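PDB 2G9Z: thiamine pyrophosphokinase from Candida albicans, which catalyses the transfer of a pyrophosphate group from ATP to thiamine, yielding the cofactor thiamine pyrophosphate. Local coordinates for residues I229-Y234 and L250-V255; K261-F266 and P274-G279; N292-G295 and M300-W303. All blocks are in the same frame, centred on the assembly; numbering follows the deposited sequence.

Interaction 1: I229-Y234 and L250-V255; sequences IMNEDY and LLKKGV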
loop_
_atom_site.group_PDB
_atom_site.type_symbol
_atom_site.label_atom_id
_atom_site.label_comp_id
_atom_site.label_asym_id
_atom_site.label_seq_id
_atom_site.Cartn_x
_atom_site.Cartn_y
_atom_site.Cartn_z
ATOM N N ILE A 229 5.377 -14.676 2.423
ATOM C CA ILE A 229 5.123 -16.016 2.946
ATOM C C ILE A 229 5.193 -17.056 1.838
ATOM O O ILE A 229 5.811 -18.109 2.005
ATOM C CB ILE A 229 3.732 -16.095 3.643
ATOM C CG1 ILE A 229 3.768 -15.316 4.964
ATOM C CG2 ILE A 229 3.343 -17.550 3.892
ATOM C CD1 ILE A 229 2.414 -15.219 5.670
ATOM N N MET A 230 4.572 -16.762 0.702
ATOM C CA MET A 230 4.572 -17.705 -0.401
ATOM C C MET A 230 5.960 -18.001 -0.940
ATOM O O MET A 230 6.231 -19.127 -1.360
ATOM C CB MET A 230 3.673 -17.207 -1.533
ATOM C CG MET A 230 2.207 -17.117 -1.135
ATOM S SD MET A 230 1.169 -16.627 -2.506
ATOM C CE MET A 230 1.650 -14.916 -2.700
ATOM N N ASN A 231 6.839 -17.003 -0.938
ATOM C CA ASN A 231 8.185 -17.223 -1.449
ATOM C C ASN A 231 8.976 -18.061 -0.468
ATOM O O ASN A 231 9.836 -18.845 -0.859
ATOM C CB ASN A 231 8.932 -15.910 -1.685
ATOM C CG ASN A 231 10.272 -16.132 -2.364
ATOM O OD1 ASN A 231 10.328 -16.640 -3.481
ATOM N ND2 ASN A 231 11.356 -15.770 -1.687
ATOM N N GLU A 232 8.689 -17.879 0.812
ATOM C CA GLU A 232 9.369 -18.636 1.847
ATOM C C GLU A 232 8.937 -20.103 1.760
ATOM O O GLU A 232 9.766 -21.012 1.821
ATOM C CB GLU A 232 9.016 -18.053 3.216
ATOM C CG GLU A 232 9.717 -18.709 4.389
ATOM C CD GLU A 232 9.488 -17.956 5.685
ATOM O OE1 GLU A 232 9.959 -16.805 5.790
ATOM O OE2 GLU A 232 8.837 -18.509 6.596
ATOM N N ASP A 233 7.638 -20.320 1.583
ATOM C CA ASP A 233 7.083 -21.663 1.510
ATOM C C ASP A 233 7.090 -22.336 0.140
ATOM O O ASP A 233 7.249 -23.557 0.054
ATOM C CB ASP A 233 5.652 -21.661 2.058
ATOM C CG ASP A 233 5.600 -21.382 3.545
ATOM O OD1 ASP A 233 6.658 -21.465 4.204
ATOM O OD2 ASP A 233 4.499 -21.091 4.059
ATOM N N TYR A 234 6.920 -21.550 -0.920
ATOM C CA TYR A 234 6.879 -22.076 -2.281
ATOM C C TYR A 234 7.725 -21.208 -3.207
ATOM O O TYR A 234 7.198 -20.423 -3.998
ATOM C CB TYR A 234 5.430 -22.093 -2.775
ATOM C CG TYR A 234 4.441 -22.494 -1.703
ATOM C CD1 TYR A 234 4.354 -23.815 -1.258
ATOM C CD2 TYR A 234 3.631 -21.542 -1.093
ATOM C CE1 TYR A 234 3.482 -24.172 -0.226
ATOM C CE2 TYR A 234 2.759 -21.886 -0.060
ATOM C CZ TYR A 234 2.689 -23.199 0.367
ATOM O OH TYR A 234 1.825 -23.531 1.389
ATOM N N LEU A 250 8.863 -9.782 -5.878
ATOM C CA LEU A 250 9.840 -9.982 -4.833
ATOM C C LEU A 250 11.241 -10.234 -5.352
ATOM O O LEU A 250 11.445 -11.018 -6.275
ATOM C CB LEU A 250 9.397 -11.151 -3.947
ATOM C CG LEU A 250 9.998 -11.269 -2.545
ATOM C CD1 LEU A 250 9.546 -10.089 -1.701
ATOM C CD2 LEU A 250 9.550 -12.578 -1.900
ATOM N N LEU A 251 12.201 -9.533 -4.768
ATOM C CA LEU A 251 13.597 -9.730 -5.106
ATOM C C LEU A 251 13.984 -10.781 -4.074
ATOM O O LEU A 251 13.593 -10.681 -2.911
ATOM C CB LEU A 251 14.397 -8.443 -4.895
ATOM C CG LEU A 251 14.096 -7.304 -5.871
ATOM C CD1 LEU A 251 14.894 -6.074 -5.477
ATOM C CD2 LEU A 251 14.452 -7.738 -7.288
ATOM N N LYS A 252 14.723 -11.799 -4.491
ATOM C CA LYS A 252 15.096 -12.860 -3.567
ATOM C C LYS A 252 16.471 -12.687 -2.950
ATOM O O LYS A 252 17.396 -12.202 -3.597
ATOM C CB LYS A 252 15.038 -14.215 -4.270
ATOM C CG LYS A 252 13.682 -14.570 -4.874
ATOM C CD LYS A 252 13.654 -16.039 -5.256
ATOM C CE LYS A 252 12.273 -16.482 -5.727
ATOM N NZ LYS A 252 12.157 -17.975 -5.678
ATOM N N LYS A 253 16.592 -13.092 -1.688
ATOM C CA LYS A 253 17.861 -13.031 -0.974
ATOM C C LYS A 253 18.956 -13.471 -1.939
ATOM O O LYS A 253 18.851 -14.529 -2.561
ATOM C CB LYS A 253 17.826 -13.984 0.223
ATOM C CG LYS A 253 19.125 -14.073 1.008
ATOM C CD LYS A 253 18.943 -14.999 2.204
ATOM C CE LYS A 253 20.170 -15.024 3.095
ATOM N NZ LYS A 253 19.974 -15.970 4.229
ATOM N N GLY A 254 19.998 -12.659 -2.059
ATOM C CA GLY A 254 21.081 -12.988 -2.968
ATOM C C GLY A 254 21.099 -12.036 -4.152
ATOM O O GLY A 254 20.600 -10.917 -4.065
ATOM N N VAL A 255 21.672 -12.485 -5.265
ATOM C CA VAL A 255 21.759 -11.672 -6.468
ATOM C C VAL A 255 20.524 -11.841 -7.355
ATOM O O VAL A 255 20.048 -12.955 -7.582
ATOM C CB VAL A 255 23.020 -12.042 -7.290
ATOM C CG1 VAL A 255 23.144 -11.132 -8.508
ATOM C CG2 VAL A 255 24.261 -11.919 -6.420
HETATM O O HOH W 1 13.583 -18.008 -2.631
#

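Interaction 2: K261-F266 and P274-G279; sequences KNRLMF and PTPTCG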
loop_
_atom_site.group_PDB
_atom_site.type_symbol
_atom_site.label_atom_id
_atom_site.label_comp_id
_atom_site.label_asym_id
_atom_site.label_seq_id
_atom_site.Cartn_x
_atom_site.Cartn_y
_atom_site.Cartn_z
ATOM N N LYS A 261 13.588 -6.471 -22.793
ATOM C CA LYS A 261 14.083 -6.079 -24.120
ATOM C C LYS A 261 14.713 -4.694 -24.016
ATOM O O LYS A 261 15.875 -4.500 -24.367
ATOM C CB LYS A 261 12.933 -6.058 -25.131
ATOM C CG LYS A 261 13.291 -5.466 -26.480
ATOM C CD LYS A 261 12.034 -5.215 -27.310
ATOM C CE LYS A 261 12.368 -4.551 -28.635
ATOM N NZ LYS A 261 13.236 -5.418 -29.481
ATOM N N ASN A 262 13.918 -3.740 -23.542
ATOM C CA ASN A 262 14.359 -2.368 -23.310
ATOM C C ASN A 262 13.321 -1.726 -22.403
ATOM O O ASN A 262 12.312 -2.350 -22.075
ATOM C CB ASN A 262 14.501 -1.565 -24.614
ATOM C CG ASN A 262 13.270 -1.632 -25.485
ATOM O OD1 ASN A 262 12.152 -1.419 -25.026
ATOM N ND2 ASN A 262 13.475 -1.914 -26.765
ATOM N N ARG A 263 13.569 -0.492 -21.988
ATOM C CA ARG A 263 12.645 0.201 -21.100
ATOM C C ARG A 263 11.402 0.724 -21.818
ATOM O O ARG A 263 10.388 1.020 -21.181
ATOM C CB ARG A 263 13.376 1.342 -20.393
ATOM C CG ARG A 263 14.462 0.847 -19.455
ATOM C CD ARG A 263 15.346 1.979 -18.983
ATOM N NE ARG A 263 16.055 2.600 -20.100
ATOM C CZ ARG A 263 16.928 3.592 -19.964
ATOM N NH1 ARG A 263 17.199 4.072 -18.757
ATOM N NH2 ARG A 263 17.519 4.109 -21.033
ATOM N N LEU A 264 11.479 0.830 -23.140
ATOM C CA LEU A 264 10.348 1.304 -23.929
ATOM C C LEU A 264 9.177 0.338 -23.817
ATOM O O LEU A 264 8.032 0.697 -24.083
ATOM C CB LEU A 264 10.753 1.453 -25.397
ATOM C CG LEU A 264 11.761 2.574 -25.654
ATOM C CD1 LEU A 264 12.255 2.516 -27.093
ATOM C CD2 LEU A 264 11.098 3.911 -25.347
ATOM N N MET A 265 9.475 -0.890 -23.414
ATOM C CA MET A 265 8.444 -1.907 -23.260
ATOM C C MET A 265 7.423 -1.535 -22.188
ATOM O O MET A 265 6.230 -1.793 -22.349
ATOM C CB MET A 265 9.074 -3.241 -22.877
ATOM C CG MET A 265 10.159 -3.719 -23.801
ATOM S SD MET A 265 10.997 -5.098 -23.024
ATOM C CE MET A 265 10.038 -6.455 -23.645
ATOM N N PHE A 266 7.887 -0.935 -21.094
ATOM C CA PHE A 266 6.986 -0.569 -19.999
ATOM C C PHE A 266 6.992 0.902 -19.620
ATOM O O PHE A 266 6.249 1.324 -18.729
ATOM C CB PHE A 266 7.302 -1.402 -18.749
ATOM C CG PHE A 266 8.724 -1.270 -18.268
ATOM C CD1 PHE A 266 9.744 -2.016 -18.853
ATOM C CD2 PHE A 266 9.042 -0.396 -17.234
ATOM C CE1 PHE A 266 11.064 -1.898 -18.414
ATOM C CE2 PHE A 266 10.358 -0.267 -16.785
ATOM C CZ PHE A 266 11.373 -1.023 -17.378
ATOM N N PRO A 274 13.426 10.419 -18.644
ATOM C CA PRO A 274 14.344 9.485 -19.294
ATOM C C PRO A 274 14.469 8.131 -18.604
ATOM O O PRO A 274 15.141 7.232 -19.112
ATOM C CB PRO A 274 15.660 10.253 -19.292
ATOM C CG PRO A 274 15.591 10.994 -17.995
ATOM C CD PRO A 274 14.168 11.520 -18.001
ATOM N N THR A 275 13.820 7.971 -17.454
ATOM C CA THR A 275 13.930 6.706 -16.736
ATOM C C THR A 275 12.676 6.273 -15.988
ATOM O O THR A 275 11.974 7.096 -15.404
ATOM C CB THR A 275 15.073 6.757 -15.706
ATOM O OG1 THR A 275 14.858 7.858 -14.816
ATOM C CG2 THR A 275 16.416 6.918 -16.396
ATOM N N PRO A 276 12.387 4.959 -15.998
ATOM C CA PRO A 276 11.219 4.405 -15.309
ATOM C C PRO A 276 11.458 4.505 -13.802
ATOM O O PRO A 276 12.589 4.349 -13.338
ATOM C CB PRO A 276 11.194 2.950 -15.773
ATOM C CG PRO A 276 11.889 2.995 -17.105
ATOM C CD PRO A 276 13.028 3.935 -16.839
ATOM N N THR A 277 10.399 4.753 -13.045
ATOM C CA THR A 277 10.506 4.859 -11.597
ATOM C C THR A 277 10.379 3.491 -10.927
ATOM O O THR A 277 9.666 2.619 -11.415
ATOM C CB THR A 277 9.408 5.783 -11.045
ATOM O OG1 THR A 277 9.645 7.117 -11.504
ATOM C CG2 THR A 277 9.393 5.760 -9.526
ATOM N N CYS A 278 11.073 3.308 -9.807
ATOM C CA CYS A 278 11.002 2.046 -9.077
ATOM C C CYS A 278 11.299 2.264 -7.599
ATOM O O CYS A 278 11.721 3.345 -7.186
ATOM C CB CYS A 278 11.988 1.022 -9.654
ATOM S SG CYS A 278 13.724 1.476 -9.457
ATOM N N GLY A 279 11.063 1.227 -6.805
ATOM C CA GLY A 279 11.309 1.325 -5.383
ATOM C C GLY A 279 11.657 -0.019 -4.797
ATOM O O GLY A 279 11.302 -1.050 -5.353
#

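Interaction 3: N292-G295 and M300-W303; sequences NSYG and MRNW. With VNP (3-[(4-amino-2-methylpyrimidin-5-yl)methyl]-5-(2-{[hydroxy(phosphonoamino)phosphoryl]oxy}ethyl)-4-methyl-1,3-thiazol-3-I um), chain N.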
loop_
_atom_site.group_PDB
_atom_site.type_symbol
_atom_site.label_atom_id
_atom_site.label_comp_id
_atom_site.label_asym_id
_atom_site.label_seq_id
_atom_site.Cartn_x
_atom_site.Cartn_y
_atom_site.Cartn_z
ATOM N N ASN A 292 22.737 -3.780 -2.755
ATOM C CA ASN A 292 23.791 -3.429 -3.694
ATOM C C ASN A 292 23.108 -3.474 -5.046
ATOM O O ASN A 292 22.615 -4.519 -5.452
ATOM C CB ASN A 292 24.938 -4.442 -3.672
ATOM C CG ASN A 292 25.853 -4.258 -2.484
ATOM O OD1 ASN A 292 26.375 -3.167 -2.250
ATOM N ND2 ASN A 292 26.063 -5.330 -1.729
ATOM N N SER A 293 23.048 -2.340 -5.733
ATOM C CA SER A 293 22.402 -2.319 -7.037
ATOM C C SER A 293 23.344 -1.843 -8.128
ATOM O O SER A 293 24.282 -1.094 -7.869
ATOM C CB SER A 293 21.158 -1.425 -7.014
ATOM O OG SER A 293 21.488 -0.071 -6.767
ATOM N N TYR A 294 23.091 -2.310 -9.345
ATOM C CA TYR A 294 23.878 -1.929 -10.513
ATOM C C TYR A 294 22.864 -1.701 -11.628
ATOM O O TYR A 294 22.233 -2.648 -12.094
ATOM C CB TYR A 294 24.839 -3.058 -10.895
ATOM C CG TYR A 294 25.661 -3.556 -9.730
ATOM C CD1 TYR A 294 26.884 -2.962 -9.401
ATOM C CD2 TYR A 294 25.186 -4.582 -8.914
ATOM C CE1 TYR A 294 27.609 -3.380 -8.281
ATOM C CE2 TYR A 294 25.897 -5.002 -7.799
ATOM C CZ TYR A 294 27.105 -4.399 -7.486
ATOM O OH TYR A 294 27.792 -4.819 -6.370
ATOM N N GLY A 295 22.689 -0.451 -12.039
ATOM C CA GLY A 295 21.729 -0.170 -13.091
ATOM C C GLY A 295 20.591 0.755 -12.693
ATOM O O GLY A 295 19.785 1.140 -13.532
ATOM N N MET A 300 22.803 1.630 -5.104
ATOM C CA MET A 300 23.191 1.474 -3.714
ATOM C C MET A 300 24.319 0.464 -3.563
ATOM O O MET A 300 24.431 -0.489 -4.333
ATOM C CB MET A 300 21.973 1.021 -2.898
ATOM C CG MET A 300 20.844 2.053 -2.829
ATOM S SD MET A 300 19.177 1.323 -2.640
ATOM C CE MET A 300 18.852 0.836 -4.320
ATOM N N ARG A 301 25.167 0.693 -2.571
ATOM C CA ARG A 301 26.261 -0.214 -2.274
ATOM C C ARG A 301 26.270 -0.340 -0.759
ATOM O O ARG A 301 26.401 0.656 -0.057
ATOM C CB ARG A 301 27.597 0.343 -2.792
ATOM C CG ARG A 301 27.635 0.533 -4.315
ATOM C CD ARG A 301 27.245 -0.754 -5.036
ATOM N NE ARG A 301 26.707 -0.503 -6.370
ATOM C CZ ARG A 301 27.423 -0.069 -7.402
ATOM N NH1 ARG A 301 28.727 0.164 -7.264
ATOM N NH2 ARG A 301 26.831 0.147 -8.570
ATOM N N ASN A 302 26.088 -1.561 -0.265
ATOM C CA ASN A 302 26.067 -1.821 1.172
ATOM C C ASN A 302 25.123 -0.856 1.889
ATOM O O ASN A 302 25.389 -0.422 3.010
ATOM C CB ASN A 302 27.483 -1.691 1.732
ATOM C CG ASN A 302 28.444 -2.685 1.102
ATOM O OD1 ASN A 302 28.255 -3.897 1.202
ATOM N ND2 ASN A 302 29.476 -2.175 0.444
ATOM N N TRP A 303 24.011 -0.546 1.228
ATOM C CA TRP A 303 23.009 0.379 1.743
ATOM C C TRP A 303 21.961 -0.368 2.569
ATOM O O TRP A 303 21.231 -1.212 2.036
ATOM C CB TRP A 303 22.345 1.086 0.562
ATOM C CG TRP A 303 21.676 2.374 0.891
ATOM C CD1 TRP A 303 22.281 3.564 1.175
ATOM C CD2 TRP A 303 20.267 2.622 0.916
ATOM N NE1 TRP A 303 21.334 4.541 1.369
ATOM C CE2 TRP A 303 20.089 3.990 1.217
ATOM C CE3 TRP A 303 19.136 1.821 0.709
ATOM C CZ2 TRP A 303 18.822 4.576 1.318
ATOM C CZ3 TRP A 303 17.877 2.402 0.810
ATOM C CH2 TRP A 303 17.732 3.767 1.112
HETATM O O2G VNP N . 9.935 12.317 -8.763
HETATM P PG VNP N . 8.616 11.564 -8.240
HETATM O O3G VNP N . 8.688 10.113 -8.527
HETATM O O1G VNP N . 7.381 12.262 -9.000
HETATM N N3B VNP N . 8.454 11.861 -6.651
HETATM P PB VNP N . 8.978 13.328 -6.191
HETATM O O2B VNP N . 8.558 13.558 -4.790
HETATM O O1B VNP N . 8.541 14.308 -7.209
HETATM O O1 VNP N . 10.584 13.213 -6.259
HETATM C C7 VNP N . 11.357 12.293 -5.479
HETATM C C12 VNP N . 12.727 12.943 -5.282
HETATM C C11 VNP N . 13.807 12.100 -4.595
HETATM C C10 VNP N . 14.474 11.020 -5.451
HETATM C CM4 VNP N . 14.650 11.155 -6.965
HETATM S S1 VNP N . 13.327 11.111 -3.141
HETATM C C9 VNP N . 14.525 9.881 -3.479
HETATM N N5 VNP N . 14.870 9.941 -4.767
HETATM C C7A VNP N . 15.575 8.842 -5.447
HETATM C C5A VNP N . 16.447 7.998 -4.513
HETATM C C6A VNP N . 16.116 6.652 -4.411
HETATM N N1A VNP N . 16.858 5.819 -3.705
HETATM C C2A VNP N . 17.953 6.248 -3.063
HETATM C CM2 VNP N . 18.812 5.249 -2.284
HETATM N N3A VNP N . 18.308 7.538 -3.124
HETATM C C4A VNP N . 17.584 8.419 -3.831
HETATM N N4A VNP N . 17.974 9.691 -3.869
HETATM O O HOH W 2 28.732 -5.919 -0.552
#

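Interaction 1: I229-Y234 and L250-V255
Asn231 and Lys252 share a water through two weak bonds, 3.3 Å from Asn231 ND2 and 3.4 Å from Lys252 NZ. Each nitrogen has a stronger partner: ND2 is hydrogen-bonded to the carboxylate of Asp330, and the Lys252 ammonium to the backbone oxygen of Pro235, just beyond the helix. On the other branch of the amide, Asn231 OD1 lies 3.0 Å from Lys252 CE, a close carbon-to-oxygen approach at a methylene that the neighbouring charge probably polarises. The lysine gets there with an extended chain beyond CG, which brings its end to the asparagine although its CB does not head that way. Asn231 meets the strand by placing CG trans to its own N (chi1 -173°), swinging the amide off the helix flank. The apolar part of the contact is narrow: Leu250 CD2 sits 3.4 Å from Asn231 CB and 3.7 Å from Asn231 CG, so a single methyl rests against the root of the amide. Leu250 and Lys252 also touch Asp330, whose other carboxylate oxygen binds Lys253 N. The last turns of helix 217-233, which pack on Gly309 and Leu308 of the second subunit, are thereby joined to the bend between strands 246-251 and 254-259, where the chain passes from the ten-stranded mixed sheet to the five-stranded one, an arrangement of the two-domain thiamine pyrophosphokinase fold.

Interaction 2: K261-F266 and P274-G279
Apolar packing centres on the pyrrolidine ring of Pro276, which meets Phe266 through CB and CG and Arg263 through CG and CD. Phe266 CE2 comes within 3.5 Å of Pro276 CB and 3.6 Å of Pro276 CG, the two side chains standing at about a right angle. With CG of Phe266 held between its backbone N and carbonyl carbon (chi1 57°), the far end of the ring leans to the proline although the CB does not aim there. Phe266 also stacks on Phe50 and meets Tyr260 edge-to-face, contacts that probably restrict the rotation of the ring. The aliphatic part of Arg263 supplies the other arm: its CD is 3.7 Å from Pro276 CD, again crossing near perpendicular.

These contacts close the long loop between strands 254-259 and 277-281 in the thiamine-binding domain: Pro276 immediately precedes the second strand, and its backbone bonds to Ile317 while Thr277 and Gly279 pair with strand 331-336. Thr277 OG1 is hydrogen-bonded to Arg316, a residue of the ligand pocket, and the side chain of Thr275 lies about 9 Å from the bound thiamine pyrophosphate analogue.

Polar interactions of the arginine end lead mainly beyond the two segments. Arg263 NH1 is bonded to the backbone oxygens of Asp29 and Ile317, and NH2 to Ser30. Pro274 O sits over one face of the guanidinium, 3.8 Å from Arg263 NH1, and Thr275 CG2 is equally near that nitrogen.

Bonds inside 261-266 shape the turn. Phe266 N donates to Arg263 O at 3.2 Å, and that same oxygen lies 3.9 Å above one face of the Phe266 ring, toward its rim. A weak bond joins Asn262 N to Met265 SD.

Interaction 3: N292-G295 and M300-W303
The ring of Tyr294 overlaps the guanidinium of Arg301, with CE1 of Tyr294 3.4 Å above the guanidinium plane and over its centre; the two planes are 28° apart, so the overlap is close but not parallel. The same guanidinium turns its edge to the backbone: Ser293 O lies near its plane and accepts from both Arg301 NE and Arg301 NH2, each at 2.9 Å. This side-on grip depends on a bend at chi2 (-53°), which folds the arginine back although its CB heads away from segment 292-295. One flat group is thus fixed by two bonds at its edge and a ring over a face.

Ser293 is held at three polar atoms. Its N donates to Met300 O at 2.7 Å, while its OG accepts from Met300 N, also at 2.7 Å, and is hydrogen-bonded to Asp299 as well. The backbone-to-hydroxyl bond takes the place of a second backbone pairing. Farther along, Asn302 N donates to Asn292 OD1 at 2.6 Å, coming from above the carbonyl plane, and a water links Asn292 ND2 to Asn302 OD1. The amide planes of these asparagines are almost perpendicular. Asn302 adopts a left-handed backbone conformation; Asn302 and Trp303 together face Leu291, a G1 beta bulge, as the chain turns into strand 303-305.

The Met300 and Trp303 side chains belong to the ligand pocket. CG of Met300 and the methyl CM2 on the pyrimidine of the thiamine pyrophosphate analogue lie over the same face of the indole, CM2 being 3.7 Å from Trp303 CZ2. The chemistry is therefore divided: polar bonds tie the two segments together, while Met300 and Trp303 offer the ligand methyl carbon and sulfur surface at their closest atoms.

Overall arrangement
Along the chain, all residues of interaction 1 precede those of interaction 2, which in turn precede those of interaction 3. Their centres are about 23 Å apart between interactions 1 and 2, about 19 Å between 1 and 3 and about 18 Å between 2 and 3; none touches another. The ten-stranded sheet links interaction 1, through strand 246-251, with interaction 2, through strand 277-281; the five-stranded sheet holds strands 254-259 and 289-294 of interactions 1 and 3. The other copy of the protein reaches both interactions 1 and 2. The ligand beside interaction 3 is also bonded by that subunit, through Gln151, Asp155 and Arg216, so the pocket is assembled across the dimer.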